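BIFUNCTIONAL PROTEIN Proline utilization A (PutA) (Corynebacterium freiburgense, PDB 5UX5) probably catalyses both oxidative steps from proline to glutamate, pairing an FAD-dependent proline dehydrogenase with an NAD-dependent aldehyde dehydrogenase in one chain. Local coordinates at residues Gln372-Met377 against Val393-Leu398; Ala697-Pro702 against Gln835-Gln840; Ala728-Leu733 against Gly826-Glu831. All coordinates share one frame; numbering follows the deposited sequence.

Reading from the N terminus, interaction 1 comes first: it closes a short loop around helix 383-393 and joins neighbouring parallel strands of the FAD-binding proline dehydrogenase barrel. It is complete before the other two begin, and its centre lies about 52 and 51 Å from those of interactions 2 and 3. Interaction 2 opens at strand 696-700 in the aldehyde dehydrogenase part and closes at helix 833-841. Nested inside that long loop, interaction 3 pairs strand 728-734 with strand 824-830, which leads directly into the same helix. The two touch, their centres 7 Å apart, because strands 696-700 and 728-734 are neighbours: interaction 3 pairs two parallel strands, interaction 2 lays a helix over the sheet.

Interaction 1: Gln372-Met377 against Val393-Leu398; sequences QLDVEM and VGTVIL. With FAD (flavin-adenine dinucleotide), chain E.
Two acidic side chains crowd round one aliphatic tip here: Ile-397 CD1 lies 3.9 Å from Asp-374 CB and 3.8 Å from Glu-376 OE1. Glu-376 and Ile-397 run side by side, pointing the same way, on one face of paired parallel strands, and the extended chain of the glutamate carries its carboxylate along the isoleucine branch. Asp-374 instead slants across Thr-395; its chi1 of -57° keeps CG beside the backbone N, where Asp-374 CG meets Thr-395 CG2 at 3.6 Å.

The backbones are stitched in the alternating parallel pattern. Val-375 N donates to Thr-395 O almost straight (3.1 Å, 177° at the hydrogen), Val-375 O accepts from Ile-397 N, and Met-377 N reaches Ile-397 O at 3.0 Å. On the side of Val-375 and Met-377 the side-chain contacts are apolar: Val-375 CG2 meets both methyls of Val-393 at the helix end, 3.9 Å from Val-393 CG1, and Leu-398 CD2 rests on Met-377 CB. Helix 354-367 touches Val-375 and Val-393, while helix 383-393, whose last residue is Val-393, forms the connection of a beta-alpha-beta unit in the proline dehydrogenase TIM barrel.

The flavin arrives near the C-terminal end of strand 373-378, its methyl C7M 3.4 Å from Met-377 O. Asp-374 is paired with Arg-346 and Lys-294, and Glu-376 with Lys-294, Arg-296 and the hydroxyl of Tyr-185. Each buried carboxylate is thus matched by basic partners, Lys-294 being shared by both, while C7M meets the strand's backbone and the CB of Glu-376, not its carboxylate.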
# COMPACT_ATOMS: atom_id res chain seq x y z
N GLN A 372 -31.63 29.94 -9.54
CA GLN A 372 -30.53 29.23 -8.91
C GLN A 372 -30.27 27.88 -9.54
O GLN A 372 -29.39 27.16 -9.08
CB GLN A 372 -30.79 29.04 -7.41
CG GLN A 372 -30.23 30.16 -6.55
CD GLN A 372 -31.10 31.38 -6.57
OE1 GLN A 372 -32.30 31.29 -6.30
NE2 GLN A 372 -30.52 32.52 -6.94
N LEU A 373 -31.00 27.51 -10.59
CA LEU A 373 -30.92 26.17 -11.15
C LEU A 373 -30.33 26.23 -12.54
O LEU A 373 -30.97 26.72 -13.47
CB LEU A 373 -32.29 25.51 -11.18
CG LEU A 373 -32.37 24.09 -11.72
CD1 LEU A 373 -31.63 23.13 -10.80
CD2 LEU A 373 -33.81 23.67 -11.86
N ASP A 374 -29.13 25.68 -12.68
CA ASP A 374 -28.56 25.30 -13.95
C ASP A 374 -28.55 23.78 -13.98
O ASP A 374 -28.52 23.15 -12.92
CB ASP A 374 -27.13 25.84 -14.11
CG ASP A 374 -27.04 27.36 -13.97
OD1 ASP A 374 -28.03 28.05 -14.31
OD2 ASP A 374 -25.99 27.87 -13.52
N VAL A 375 -28.62 23.18 -15.17
CA VAL A 375 -28.49 21.74 -15.35
C VAL A 375 -27.22 21.47 -16.14
O VAL A 375 -27.01 22.06 -17.21
CB VAL A 375 -29.70 21.13 -16.07
CG1 VAL A 375 -29.39 19.69 -16.48
CG2 VAL A 375 -30.96 21.20 -15.21
N GLU A 376 -26.37 20.59 -15.64
CA GLU A 376 -25.10 20.29 -16.29
C GLU A 376 -25.13 18.86 -16.81
O GLU A 376 -25.52 17.94 -16.08
CB GLU A 376 -23.94 20.54 -15.33
CG GLU A 376 -24.02 21.94 -14.62
CD GLU A 376 -22.71 22.34 -13.94
OE1 GLU A 376 -22.63 23.46 -13.36
OE2 GLU A 376 -21.76 21.52 -13.98
N MET A 377 -24.77 18.67 -18.09
CA MET A 377 -24.88 17.40 -18.81
C MET A 377 -23.61 17.13 -19.62
O MET A 377 -22.68 17.94 -19.65
CB MET A 377 -26.12 17.39 -19.72
CG MET A 377 -27.48 17.28 -18.99
SD MET A 377 -28.97 17.38 -20.02
CE MET A 377 -29.16 15.71 -20.62
N VAL A 393 -35.45 24.64 -18.24
CA VAL A 393 -34.60 25.19 -17.20
C VAL A 393 -33.84 26.45 -17.60
O VAL A 393 -33.36 27.16 -16.71
CB VAL A 393 -33.59 24.14 -16.70
CG1 VAL A 393 -34.31 22.89 -16.13
CG2 VAL A 393 -32.62 23.76 -17.82
N GLY A 394 -33.71 26.74 -18.90
CA GLY A 394 -32.90 27.86 -19.36
C GLY A 394 -31.41 27.58 -19.58
O GLY A 394 -30.94 27.52 -20.72
N THR A 395 -30.66 27.43 -18.49
CA THR A 395 -29.21 27.25 -18.55
C THR A 395 -28.86 25.77 -18.56
O THR A 395 -29.19 25.03 -17.62
CB THR A 395 -28.54 27.92 -17.35
OG1 THR A 395 -28.99 29.27 -17.22
CG2 THR A 395 -27.01 27.91 -17.49
N VAL A 396 -28.18 25.33 -19.61
CA VAL A 396 -27.65 23.97 -19.65
C VAL A 396 -26.17 24.07 -19.99
O VAL A 396 -25.79 24.71 -20.98
CB VAL A 396 -28.42 23.10 -20.65
CG1 VAL A 396 -27.68 21.80 -20.91
CG2 VAL A 396 -29.80 22.85 -20.12
N ILE A 397 -25.33 23.45 -19.16
CA ILE A 397 -23.88 23.58 -19.29
C ILE A 397 -23.31 22.22 -19.65
O ILE A 397 -23.41 21.27 -18.87
CB ILE A 397 -23.26 24.12 -18.00
CG1 ILE A 397 -24.01 25.39 -17.59
CG2 ILE A 397 -21.78 24.38 -18.21
CD1 ILE A 397 -23.83 25.74 -16.14
N LEU A 398 -22.72 22.14 -20.83
CA LEU A 398 -22.26 20.87 -21.38
C LEU A 398 -20.80 20.61 -21.04
O LEU A 398 -19.92 21.43 -21.33
CB LEU A 398 -22.46 20.84 -22.89
CG LEU A 398 -23.93 20.86 -23.32
CD1 LEU A 398 -24.04 20.69 -24.82
CD2 LEU A 398 -24.72 19.79 -22.58
PA FAD E . -27.54 7.22 -12.66
O1A FAD E . -27.67 5.81 -13.35
O2A FAD E . -28.72 7.80 -12.02
O5B FAD E . -26.58 7.36 -11.55
C5B FAD E . -25.41 6.56 -11.52
C4B FAD E . -24.65 6.86 -10.25
O4B FAD E . -25.19 6.17 -9.16
C3B FAD E . -23.21 6.45 -10.31
O3B FAD E . -22.36 7.33 -10.96
C2B FAD E . -22.87 6.30 -8.87
O2B FAD E . -22.40 7.48 -8.33
C1B FAD E . -24.16 5.81 -8.28
N9A FAD E . -24.17 4.37 -8.06
C8A FAD E . -24.45 3.39 -9.01
N7A FAD E . -24.35 2.18 -8.44
C5A FAD E . -24.02 2.28 -7.10
C6A FAD E . -23.80 1.35 -6.05
N6A FAD E . -23.89 -0.09 -6.22
N1A FAD E . -23.50 1.82 -4.83
C2A FAD E . -23.38 3.17 -4.61
N3A FAD E . -23.58 4.09 -5.61
C4A FAD E . -23.89 3.68 -6.84
N1 FAD E . -18.40 12.86 -11.05
C2 FAD E . -17.48 13.19 -9.98
O2 FAD E . -17.18 12.23 -9.05
N3 FAD E . -16.88 14.46 -9.96
C4 FAD E . -17.18 15.43 -10.92
O4 FAD E . -16.58 16.67 -10.86
C4X FAD E . -18.25 15.15 -11.93
N5 FAD E . -18.72 16.13 -12.80
C5X FAD E . -19.76 15.85 -13.70
C6 FAD E . -20.23 16.83 -14.59
C7 FAD E . -21.26 16.51 -15.48
C7M FAD E . -21.78 17.53 -16.44
C8 FAD E . -21.83 15.26 -15.48
C8M FAD E . -22.93 14.93 -16.43
C9 FAD E . -21.36 14.29 -14.61
C9A FAD E . -20.34 14.58 -13.73
N10 FAD E . -19.90 13.56 -12.84
C10 FAD E . -18.85 13.83 -11.93
C1' FAD E . -20.49 12.22 -12.91
C2' FAD E . -21.58 11.89 -11.92
O2' FAD E . -21.02 11.83 -10.66
C3' FAD E . -22.21 10.55 -12.36
O3' FAD E . -21.25 9.58 -12.27
C4' FAD E . -22.82 10.47 -13.77
O4' FAD E . -23.23 11.69 -14.26
C5' FAD E . -23.92 9.40 -13.90
O5' FAD E . -24.91 9.39 -12.89
P FAD E . -26.47 9.76 -13.13
O1P FAD E . -27.14 10.80 -12.15
O2P FAD E . -26.40 10.09 -14.67
O3P FAD E . -27.25 8.39 -13.52

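Interaction 2: Ala697-Pro702 against Gln835-Gln840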
# COMPACT_ATOMS: atom_id res chain seq x y z
N ALA A 697 14.25 -5.49 -7.92
CA ALA A 697 13.97 -4.84 -9.19
C ALA A 697 12.49 -4.93 -9.49
O ALA A 697 11.79 -5.82 -8.98
CB ALA A 697 14.75 -5.48 -10.33
N ILE A 698 12.01 -3.97 -10.29
CA ILE A 698 10.68 -4.04 -10.90
C ILE A 698 10.87 -4.01 -12.40
O ILE A 698 11.46 -3.07 -12.94
CB ILE A 698 9.76 -2.90 -10.44
CG1 ILE A 698 9.40 -3.05 -8.97
CG2 ILE A 698 8.50 -2.75 -11.33
CD1 ILE A 698 8.52 -1.89 -8.52
N ILE A 699 10.36 -5.04 -13.08
CA ILE A 699 10.39 -5.09 -14.54
C ILE A 699 9.15 -4.39 -15.11
O ILE A 699 8.02 -4.63 -14.66
CB ILE A 699 10.48 -6.55 -15.03
CG1 ILE A 699 11.75 -7.21 -14.51
CG2 ILE A 699 10.40 -6.59 -16.54
CD1 ILE A 699 11.90 -8.64 -14.96
N VAL A 700 9.37 -3.53 -16.10
CA VAL A 700 8.33 -2.79 -16.79
C VAL A 700 8.46 -3.10 -18.27
O VAL A 700 9.46 -2.72 -18.91
CB VAL A 700 8.45 -1.28 -16.54
CG1 VAL A 700 7.31 -0.48 -17.24
CG2 VAL A 700 8.52 -1.02 -15.04
N THR A 701 7.46 -3.74 -18.83
CA THR A 701 7.42 -4.11 -20.24
C THR A 701 6.49 -3.17 -20.99
O THR A 701 5.61 -2.56 -20.38
CB THR A 701 6.92 -5.56 -20.38
OG1 THR A 701 5.49 -5.59 -20.27
CG2 THR A 701 7.54 -6.45 -19.32
N PRO A 702 6.60 -3.09 -22.31
CA PRO A 702 5.74 -2.15 -23.06
C PRO A 702 4.26 -2.35 -22.84
O PRO A 702 3.49 -1.40 -23.04
CB PRO A 702 6.13 -2.40 -24.52
CG PRO A 702 7.49 -2.92 -24.46
CD PRO A 702 7.56 -3.76 -23.21
N GLN A 835 15.53 -11.76 -20.95
CA GLN A 835 16.78 -11.19 -20.46
C GLN A 835 16.58 -10.42 -19.16
O GLN A 835 17.37 -10.58 -18.21
CB GLN A 835 17.39 -10.28 -21.51
CG GLN A 835 18.51 -9.46 -20.95
CD GLN A 835 19.23 -8.70 -22.02
OE1 GLN A 835 18.68 -7.77 -22.62
NE2 GLN A 835 20.46 -9.11 -22.28
N ALA A 836 15.53 -9.59 -19.09
CA ALA A 836 15.25 -8.83 -17.87
C ALA A 836 15.09 -9.75 -16.68
O ALA A 836 15.55 -9.44 -15.58
CB ALA A 836 14.00 -7.98 -18.04
N ILE A 837 14.46 -10.92 -16.89
CA ILE A 837 14.33 -11.88 -15.80
C ILE A 837 15.68 -12.45 -15.42
O ILE A 837 15.95 -12.69 -14.24
CB ILE A 837 13.33 -13.00 -16.14
CG1 ILE A 837 11.93 -12.45 -16.31
CG2 ILE A 837 13.29 -13.98 -15.00
CD1 ILE A 837 10.97 -13.46 -16.82
N GLU A 838 16.55 -12.71 -16.40
CA GLU A 838 17.91 -13.12 -16.07
C GLU A 838 18.58 -12.07 -15.19
O GLU A 838 19.23 -12.42 -14.20
CB GLU A 838 18.75 -13.32 -17.33
CG GLU A 838 18.67 -14.66 -18.02
CD GLU A 838 19.51 -14.64 -19.30
OE1 GLU A 838 18.99 -14.99 -20.39
OE2 GLU A 838 20.69 -14.24 -19.20
N TRP A 839 18.41 -10.79 -15.53
CA TRP A 839 19.08 -9.74 -14.77
C TRP A 839 18.51 -9.62 -13.37
O TRP A 839 19.27 -9.43 -12.41
CB TRP A 839 18.98 -8.41 -15.52
CG TRP A 839 19.79 -8.36 -16.78
CD1 TRP A 839 20.65 -9.32 -17.26
CD2 TRP A 839 19.81 -7.31 -17.72
NE1 TRP A 839 21.19 -8.92 -18.45
CE2 TRP A 839 20.69 -7.68 -18.76
CE3 TRP A 839 19.15 -6.07 -17.80
CZ2 TRP A 839 20.93 -6.87 -19.85
CZ3 TRP A 839 19.39 -5.27 -18.87
CH2 TRP A 839 20.28 -5.67 -19.89
N GLN A 840 17.18 -9.71 -13.22
CA GLN A 840 16.56 -9.65 -11.90
C GLN A 840 17.04 -10.79 -10.99
O GLN A 840 17.09 -10.63 -9.76
CB GLN A 840 15.04 -9.69 -12.06
CG GLN A 840 14.21 -9.53 -10.78
CD GLN A 840 12.76 -9.26 -11.10
OE1 GLN A 840 12.26 -9.67 -12.14
NE2 GLN A 840 12.08 -8.54 -10.21
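Helix 833-841 lies against the parallel strands of the aldehyde dehydrogenase alpha/beta fold, and Ile-699, Ala-697 and Gln-840 are the main residues joining it to strand 696-700. The strand and helix segments run almost exactly antiparallel, at 176°, with their axes 9.4 Å apart. Every second strand residue faces the helix, so Ala-697 and Ile-699 carry the contact while the side chain of Ile-698 turns to the opposite face.

Ile-699 makes the main apolar contact. Its CG1 branch is fully extended (chi2 -179°), carrying CD1 up to the helix, where it meets Ala-836 CB at 3.8 Å and Ile-837 CG1 at 4.0 Å. The second branch, CG2, lies 4.1 Å from Ala-836 CB, so both branches of Ile-699 touch that methyl. One helical turn further on, Gln-840 crosses Ile-699 at a slant. With CG anti to the backbone N (chi1 -176°) and an extended chain beyond, it reaches down to the strand: CG packs on Ala-697 CB at 4.1 Å, NE2 stands 3.0 Å from Ala-697 O, and OE1 lies over the Ile-699 branch.

Gln-840 OE1 accepts from the indole NE1 of Trp-862 on helix 856-865, which favours this orientation of the amide. The same tryptophan packs on Ile-699 and Ile-837, joining helix 856-865 to the contact. Ala-836 reaches the neighbouring strand too, touching Ile-732. The whole is a helix packed antiparallel over parallel strands, as in the alpha/beta fold of aldehyde dehydrogenases.

Interaction 3: Ala728-Leu733 against Gly826-Glu831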
# COMPACT_ATOMS: atom_id res chain seq x y z
N ALA A 728 12.87 -0.83 -3.99
CA ALA A 728 13.12 -1.01 -5.42
C ALA A 728 14.35 -0.19 -5.78
O ALA A 728 14.29 1.03 -5.85
CB ALA A 728 11.91 -0.61 -6.25
N SER A 729 15.46 -0.86 -5.98
CA SER A 729 16.72 -0.24 -6.33
C SER A 729 16.93 -0.23 -7.82
O SER A 729 17.67 0.61 -8.34
CB SER A 729 17.86 -1.02 -5.66
OG SER A 729 18.68 -0.21 -4.84
N LEU A 730 16.24 -1.10 -8.52
CA LEU A 730 16.39 -1.25 -9.94
C LEU A 730 15.01 -1.27 -10.56
O LEU A 730 14.08 -1.88 -10.02
CB LEU A 730 17.16 -2.54 -10.25
CG LEU A 730 18.52 -2.69 -9.54
CD1 LEU A 730 18.98 -4.13 -9.53
CD2 LEU A 730 19.60 -1.85 -10.21
N VAL A 731 14.87 -0.58 -11.69
CA VAL A 731 13.76 -0.76 -12.62
C VAL A 731 14.38 -1.20 -13.95
O VAL A 731 15.33 -0.57 -14.45
CB VAL A 731 12.90 0.53 -12.72
CG1 VAL A 731 13.69 1.71 -13.18
CG2 VAL A 731 11.66 0.36 -13.61
N ILE A 732 13.89 -2.32 -14.48
CA ILE A 732 14.40 -2.92 -15.71
C ILE A 732 13.30 -2.76 -16.75
O ILE A 732 12.23 -3.38 -16.62
CB ILE A 732 14.75 -4.40 -15.55
CG1 ILE A 732 15.67 -4.66 -14.36
CG2 ILE A 732 15.39 -4.96 -16.80
CD1 ILE A 732 15.83 -6.13 -14.15
N LEU A 733 13.54 -1.95 -17.77
CA LEU A 733 12.57 -1.69 -18.82
C LEU A 733 12.87 -2.57 -20.02
O LEU A 733 14.02 -2.65 -20.47
CB LEU A 733 12.64 -0.23 -19.25
CG LEU A 733 12.81 0.77 -18.13
CD1 LEU A 733 12.95 2.14 -18.75
CD2 LEU A 733 11.60 0.71 -17.28
N GLY A 826 18.27 2.72 -10.01
CA GLY A 826 18.99 2.52 -11.26
C GLY A 826 18.08 1.94 -12.32
O GLY A 826 17.26 1.05 -12.04
N ILE A 827 18.23 2.42 -13.56
CA ILE A 827 17.46 1.93 -14.69
C ILE A 827 18.36 1.05 -15.54
O ILE A 827 19.46 1.46 -15.90
CB ILE A 827 16.89 3.07 -15.55
CG1 ILE A 827 16.16 4.08 -14.68
CG2 ILE A 827 15.99 2.49 -16.66
CD1 ILE A 827 15.62 5.25 -15.45
N MET A 828 17.89 -0.15 -15.84
CA MET A 828 18.54 -1.04 -16.78
C MET A 828 17.65 -1.17 -18.00
O MET A 828 16.42 -1.13 -17.89
CB MET A 828 18.80 -2.41 -16.17
CG MET A 828 19.37 -2.34 -14.78
SD MET A 828 19.68 -3.97 -14.09
CE MET A 828 21.17 -4.45 -14.94
N HIS A 829 18.26 -1.24 -19.18
CA HIS A 829 17.52 -1.39 -20.43
C HIS A 829 17.78 -2.78 -20.98
O HIS A 829 18.90 -3.09 -21.39
CB HIS A 829 17.93 -0.32 -21.43
CG HIS A 829 17.70 1.08 -20.94
ND1 HIS A 829 16.48 1.71 -21.05
CD2 HIS A 829 18.55 1.97 -20.37
CE1 HIS A 829 16.59 2.93 -20.54
NE2 HIS A 829 17.83 3.11 -20.13
N ALA A 830 16.74 -3.60 -21.01
CA ALA A 830 16.84 -4.98 -21.46
C ALA A 830 16.16 -5.17 -22.81
O ALA A 830 15.20 -4.47 -23.14
CB ALA A 830 16.24 -5.95 -20.44
N GLU A 831 16.69 -6.11 -23.60
CA GLU A 831 16.18 -6.38 -24.94
C GLU A 831 14.92 -7.24 -24.93
O GLU A 831 14.22 -7.27 -25.95
CB GLU A 831 17.24 -7.07 -25.78
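Leu-733 CD1 faces two neighbours on the opposing strand, Ile-827 CG2 at 3.7 Å and His-829 CE1 at 4.1 Å. Leu-733 slants across the isoleucine but runs alongside the histidine, and Ile-827 CG2 also covers one face of the imidazole, offset toward the rim. Next along, Val-731 and Ile-827 point the same way and touch through CG1 and CG1, 3.7 Å apart; chi1 of 59° sets the valine methyl between its backbone N and carbonyl carbon, turned to its partner. Phe-740 covers Val-731 and Leu-733 on this face.

The other face has a different relief. Gly-826 brings no side chain, and Leu-730 leans over it, CD2 4.2 Å from Gly-826 O. Met-828 bends at chi3 and lies beside Ile-732, with SD 4.1 Å from Ile-732 CG1. Ile-732 CG2 also meets the Ala-830 methyl, which points toward its strand, at 3.9 Å. Helix 833-841 covers this side, Trp-839 resting on Met-828 and Ala-830.

Five backbone bonds hold these surfaces in register, from Gly-826 N to Ser-729 O (2.8 Å) through to Ala-830 N on Leu-733 O. Ser-729 OG is bonded to Lys-695. Buried backbone is thus paired strand to strand between two mainly apolar faces: Met-828 adds sulfur to the one covered by helix 833-841, while helix 740-750 touches the other, where the imidazole of His-829 is hydrogen-bonded to Asp-807.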